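Local atomic coordinates of ABC transporter, substrate binding protein (Aeropyrum pernix, PDB entry 3EAF), a protein that probably binds a small solute outside the cell and delivers it to an ABC transporter in the membrane. Residues A133-E138 and K250-S255; P256-M261 and L363-K368. All blocks are in the same frame, centred on the assembly; numbering follows the deposited sequence.

Contact 1 and contact 2 are built on the same mixed sheet, and their centres lie about 12 Å apart. The chain runs from S255 at the end of contact 1 directly into P256 of contact 2. Strand 352-357 lies between their strands, 251-255 and 363-369. The two contacts also touch through M366, a selenomethionine. CG of M366 is 4.0 Å from CZ of F134 and 4.2 Å from CE1 of F252. Contact 1 joins a helix to the sheet, whereas contact 2 joins the loop after strand 251-255 to the edge strand. Both lie away from the magnesium site of E325, D340 and Y341.

Contact 1 (A133-E138 and K250-S255); sequences AFLASE and KVFGIS
F252 and F134 meet ring to ring where helix 124-139 packs on the seven-strand sheet of one lobe. This alpha/beta layering belongs to the type I periplasmic-binding-protein fold. F252 can be followed outward from strand 251-255. Its CB points toward the helix. With chi1 at -65°, CG lies anti to the carbonyl carbon, which carries the ring toward helix 124-139. CG of F252 is 4.1 Å from CE2 of F134. The ring then has two sides. On the CD1 side, CD1 of F252 lies 3.7 Å from CE2 of F134, and CE1 of F252 is just as close, 3.7 Å, to CZ of F134. On the CD2 side, CD2 of F252 has CD1 of L135 at 4.2 Å. CE2 of F134 sits over one face of the F252 ring, displaced toward its rim. The planes are inclined at 58°, an oblique pairing with centroids 5.2 Å apart. All three side chains are buried. L229 on strand 227-230 touches both L135 and F252, while F134 also reaches I354 and makes an edge-to-face contact with F369. No hydrogen bond crosses between the segments. Within the helix, the carbonyl O of A133 accepts from two donors of S137, its backbone N and its OG, which arrive from opposite faces of the carbonyl plane; the bond from OG of S137 to O of A133 measures 3.1 Å.

Contact 2 (P256-M261 and L363-K368); sequences PFIYPM and LQLMGK
I258 makes the first touch of the 256-261 loop on strand 363-369. Its CG1 is anti to the backbone N (chi1 -159°), and the chain then turns so that CD1 of I258 comes 3.9 Å from CD2 of L365. The two side chains cross at about a right angle. Y259 follows, with its CB toward the strand. CE2 of Y259 lies 3.7 Å from CD1 of L363, and this methyl comes in at the ring edge, near the ring plane. The carbonyl O of F257 also lies in that plane, at the edge. P260 packs instead on V291 of helix 288-304. M261, a selenomethionine, is the last residue of the segment to touch the strand. SE of M261 reaches CB of L363 at 4.1 Å, so L363 meets Y259 with a terminal methyl and M261 with its CB. M261 is exposed, whereas I258 and Y259 are buried. The CB of Q364, between the two leucines in sequence, points away from the loop. All three contacts are apolar. The loop leaves the end of a sheet strand and leans on the edge strand of that sheet, consistent with one of the interlobe connections of a type I periplasmic binding protein.

Contact 1 (A133-E138 and K250-S255)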
loop_
_atom_site.group_PDB
_atom_site.type_symbol
_atom_site.label_atom_id
_atom_site.label_comp_id
_atom_site.label_asym_id
_atom_site.label_seq_id
_atom_site.Cartn_x
_atom_site.Cartn_y
_atom_site.Cartn_z
ATOM N N ALA A 133 16.617 -3.584 -6.248
ATOM C CA ALA A 133 17.179 -4.558 -7.188
ATOM C C ALA A 133 17.021 -4.066 -8.617
ATOM O O ALA A 133 17.951 -4.193 -9.431
ATOM C CB ALA A 133 16.508 -5.924 -7.012
ATOM N N PHE A 134 15.850 -3.502 -8.925
ATOM C CA PHE A 134 15.628 -2.842 -10.214
ATOM C C PHE A 134 16.700 -1.776 -10.470
ATOM O O PHE A 134 17.314 -1.755 -11.543
ATOM C CB PHE A 134 14.228 -2.209 -10.321
ATOM C CG PHE A 134 14.141 -1.142 -11.384
ATOM C CD1 PHE A 134 13.938 -1.486 -12.720
ATOM C CD2 PHE A 134 14.334 0.198 -11.059
ATOM C CE1 PHE A 134 13.897 -0.507 -13.708
ATOM C CE2 PHE A 134 14.303 1.183 -12.041
ATOM C CZ PHE A 134 14.078 0.834 -13.365
ATOM N N LEU A 135 16.911 -0.899 -9.487
ATOM C CA LEU A 135 17.911 0.171 -9.591
ATOM C C LEU A 135 19.315 -0.376 -9.815
ATOM O O LEU A 135 20.044 0.110 -10.680
ATOM C CB LEU A 135 17.901 1.048 -8.332
ATOM C CG LEU A 135 17.414 2.505 -8.357
ATOM C CD1 LEU A 135 16.207 2.724 -9.240
ATOM C CD2 LEU A 135 17.137 2.977 -6.935
ATOM N N ALA A 136 19.685 -1.384 -9.027
ATOM C CA ALA A 136 21.028 -1.967 -9.080
ATOM C C ALA A 136 21.307 -2.658 -10.416
ATOM O O ALA A 136 22.408 -2.556 -10.951
ATOM C CB ALA A 136 21.235 -2.935 -7.919
ATOM N N SER A 137 20.302 -3.341 -10.956
ATOM C CA SER A 137 20.449 -4.081 -12.207
ATOM C C SER A 137 20.415 -3.168 -13.428
ATOM O O SER A 137 21.118 -3.402 -14.411
ATOM C CB SER A 137 19.368 -5.152 -12.321
ATOM O OG SER A 137 19.533 -6.119 -11.296
ATOM N N GLU A 138 19.595 -2.128 -13.354
ATOM C CA GLU A 138 19.422 -1.203 -14.459
ATOM C C GLU A 138 20.554 -0.176 -14.538
ATOM O O GLU A 138 21.009 0.165 -15.630
ATOM C CB GLU A 138 18.048 -0.519 -14.349
ATOM C CG GLU A 138 17.671 0.396 -15.514
ATOM C CD GLU A 138 17.401 -0.341 -16.817
ATOM O OE1 GLU A 138 17.191 -1.577 -16.811
ATOM O OE2 GLU A 138 17.394 0.340 -17.863
ATOM N N LYS A 250 14.480 11.028 -13.640
ATOM C CA LYS A 250 15.288 10.703 -12.451
ATOM C C LYS A 250 14.522 10.209 -11.221
ATOM O O LYS A 250 15.097 10.136 -10.134
ATOM C CB LYS A 250 16.147 11.910 -12.029
ATOM C CG LYS A 250 17.126 12.401 -13.088
ATOM C CD LYS A 250 18.109 13.406 -12.515
ATOM C CE LYS A 250 17.493 14.774 -12.305
ATOM N NZ LYS A 250 18.554 15.746 -11.916
ATOM N N VAL A 251 13.236 9.897 -11.375
ATOM C CA VAL A 251 12.423 9.416 -10.245
ATOM C C VAL A 251 11.656 8.154 -10.635
ATOM O O VAL A 251 11.135 8.049 -11.749
ATOM C CB VAL A 251 11.435 10.490 -9.709
ATOM C CG1 VAL A 251 10.757 10.009 -8.416
ATOM C CG2 VAL A 251 12.148 11.828 -9.453
ATOM N N PHE A 252 11.604 7.202 -9.710
ATOM C CA PHE A 252 10.905 5.946 -9.928
ATOM C C PHE A 252 9.975 5.653 -8.757
ATOM O O PHE A 252 10.317 5.926 -7.601
ATOM C CB PHE A 252 11.908 4.799 -10.100
ATOM C CG PHE A 252 12.773 4.917 -11.339
ATOM C CD1 PHE A 252 12.385 4.311 -12.534
ATOM C CD2 PHE A 252 13.969 5.633 -11.304
ATOM C CE1 PHE A 252 13.172 4.416 -13.676
ATOM C CE2 PHE A 252 14.767 5.750 -12.441
ATOM C CZ PHE A 252 14.362 5.144 -13.633
ATOM N N GLY A 253 8.805 5.094 -9.059
ATOM C CA GLY A 253 7.851 4.704 -8.036
ATOM C C GLY A 253 7.587 3.218 -8.086
ATOM O O GLY A 253 7.557 2.617 -9.164
ATOM N N ILE A 254 7.407 2.622 -6.916
ATOM C CA ILE A 254 7.013 1.225 -6.824
ATOM C C ILE A 254 5.490 1.168 -6.767
ATOM O O ILE A 254 4.856 2.043 -6.174
ATOM C CB ILE A 254 7.612 0.556 -5.557
ATOM C CG1 ILE A 254 9.144 0.623 -5.575
ATOM C CG2 ILE A 254 7.126 -0.890 -5.401
ATOM C CD1 ILE A 254 9.794 0.264 -4.237
ATOM N N SER A 255 4.905 0.147 -7.392
ATOM C CA SER A 255 3.492 -0.149 -7.199
ATOM C C SER A 255 3.221 -1.617 -7.470
ATOM O O SER A 255 3.573 -2.119 -8.539
ATOM C CB SER A 255 2.611 0.719 -8.102
ATOM O OG SER A 255 1.246 0.381 -7.932
#

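Contact 2 (P256-M261 and L363-K368)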
loop_
_atom_site.group_PDB
_atom_site.type_symbol
_atom_site.label_atom_id
_atom_site.label_comp_id
_atom_site.label_asym_id
_atom_site.label_seq_id
_atom_site.Cartn_x
_atom_site.Cartn_y
_atom_site.Cartn_z
ATOM N N PRO A 256 2.607 -2.319 -6.502
ATOM C CA PRO A 256 2.126 -3.689 -6.735
ATOM C C PRO A 256 0.912 -3.762 -7.681
ATOM O O PRO A 256 0.550 -4.857 -8.144
ATOM C CB PRO A 256 1.727 -4.168 -5.329
ATOM C CG PRO A 256 2.362 -3.184 -4.372
ATOM C CD PRO A 256 2.361 -1.886 -5.115
ATOM N N PHE A 257 0.317 -2.605 -7.976
ATOM C CA PHE A 257 -0.941 -2.515 -8.719
ATOM C C PHE A 257 -0.731 -1.688 -9.975
ATOM O O PHE A 257 -0.058 -0.649 -9.934
ATOM C CB PHE A 257 -2.029 -1.843 -7.862
ATOM C CG PHE A 257 -1.995 -2.246 -6.409
ATOM C CD1 PHE A 257 -2.621 -3.413 -5.984
ATOM C CD2 PHE A 257 -1.324 -1.465 -5.473
ATOM C CE1 PHE A 257 -2.584 -3.799 -4.659
ATOM C CE2 PHE A 257 -1.286 -1.839 -4.137
ATOM C CZ PHE A 257 -1.911 -3.014 -3.730
ATOM N N ILE A 258 -1.315 -2.144 -11.083
ATOM C CA ILE A 258 -1.275 -1.405 -12.343
ATOM C C ILE A 258 -2.037 -0.078 -12.211
ATOM O O ILE A 258 -3.091 -0.023 -11.566
ATOM C CB ILE A 258 -1.816 -2.279 -13.524
ATOM C CG1 ILE A 258 -1.321 -1.760 -14.882
ATOM C CG2 ILE A 258 -3.350 -2.395 -13.498
ATOM C CD1 ILE A 258 0.202 -1.819 -15.075
ATOM N N TYR A 259 -1.480 0.996 -12.769
ATOM C CA TYR A 259 -2.159 2.292 -12.786
ATOM C C TYR A 259 -3.275 2.217 -13.819
ATOM O O TYR A 259 -3.118 1.526 -14.833
ATOM C CB TYR A 259 -1.221 3.415 -13.226
ATOM C CG TYR A 259 -0.151 3.870 -12.256
ATOM C CD1 TYR A 259 0.324 3.038 -11.240
ATOM C CD2 TYR A 259 0.419 5.135 -12.395
ATOM C CE1 TYR A 259 1.332 3.467 -10.373
ATOM C CE2 TYR A 259 1.414 5.572 -11.544
ATOM C CZ TYR A 259 1.868 4.738 -10.535
ATOM O OH TYR A 259 2.856 5.190 -9.707
ATOM N N PRO A 260 -4.400 2.931 -13.583
ATOM C CA PRO A 260 -5.439 2.989 -14.625
ATOM C C PRO A 260 -4.909 3.381 -16.023
ATOM O O PRO A 260 -5.338 2.798 -17.013
ATOM C CB PRO A 260 -6.420 4.042 -14.088
ATOM C CG PRO A 260 -6.275 3.954 -12.603
ATOM C CD PRO A 260 -4.792 3.686 -12.376
HETATM N N MSE A 261 -3.977 4.335 -16.093
HETATM C CA MSE A 261 -3.388 4.784 -17.372
HETATM C C MSE A 261 -2.603 3.716 -18.152
HETATM O O MSE A 261 -2.389 3.862 -19.359
HETATM C CB MSE A 261 -2.499 6.020 -17.164
HETATM C CG MSE A 261 -1.332 5.795 -16.209
HETATM SE SE MSE A 261 -0.090 7.296 -16.124
HETATM C CE MSE A 261 -1.300 8.788 -15.807
ATOM N N LEU A 363 4.637 9.645 -17.273
ATOM C CA LEU A 363 4.936 8.397 -16.579
ATOM C C LEU A 363 5.056 7.228 -17.550
ATOM O O LEU A 363 4.260 7.096 -18.489
ATOM C CB LEU A 363 3.898 8.093 -15.492
ATOM C CG LEU A 363 3.783 9.078 -14.323
ATOM C CD1 LEU A 363 2.828 8.538 -13.269
ATOM C CD2 LEU A 363 5.139 9.379 -13.698
ATOM N N GLN A 364 6.051 6.380 -17.304
ATOM C CA GLN A 364 6.358 5.261 -18.179
ATOM C C GLN A 364 6.473 3.991 -17.368
ATOM O O GLN A 364 7.129 3.970 -16.333
ATOM C CB GLN A 364 7.655 5.537 -18.947
ATOM C CG GLN A 364 7.602 6.834 -19.760
ATOM C CD GLN A 364 8.954 7.307 -20.273
ATOM O OE1 GLN A 364 10.003 6.730 -19.960
ATOM N NE2 GLN A 364 8.933 8.376 -21.063
ATOM N N LEU A 365 5.822 2.932 -17.832
ATOM C CA LEU A 365 5.890 1.653 -17.142
ATOM C C LEU A 365 7.184 0.917 -17.505
ATOM O O LEU A 365 7.446 0.666 -18.682
ATOM C CB LEU A 365 4.654 0.797 -17.460
ATOM C CG LEU A 365 4.509 -0.568 -16.772
ATOM C CD1 LEU A 365 4.362 -0.426 -15.254
ATOM C CD2 LEU A 365 3.329 -1.339 -17.354
HETATM N N MSE A 366 7.984 0.581 -16.489
HETATM C CA MSE A 366 9.215 -0.193 -16.686
HETATM C C MSE A 366 8.973 -1.693 -16.815
HETATM O O MSE A 366 9.721 -2.377 -17.518
HETATM C CB MSE A 366 10.229 0.056 -15.556
HETATM C CG MSE A 366 10.715 1.494 -15.425
HETATM SE SE MSE A 366 11.655 2.165 -17.003
HETATM C CE MSE A 366 10.168 2.882 -18.041
ATOM N N GLY A 367 7.946 -2.203 -16.129
ATOM C CA GLY A 367 7.666 -3.643 -16.096
ATOM C C GLY A 367 7.572 -4.206 -14.684
ATOM O O GLY A 367 7.446 -3.450 -13.713
ATOM N N LYS A 368 7.628 -5.534 -14.577
ATOM C CA LYS A 368 7.556 -6.232 -13.287
ATOM C C LYS A 368 8.946 -6.628 -12.810
ATOM O O LYS A 368 9.749 -7.177 -13.580
ATOM C CB LYS A 368 6.697 -7.494 -13.374
ATOM C CG LYS A 368 5.250 -7.275 -13.708
ATOM C CD LYS A 368 4.551 -8.603 -13.910
ATOM C CE LYS A 368 3.077 -8.393 -14.168
ATOM N NZ LYS A 368 2.373 -9.687 -14.379
#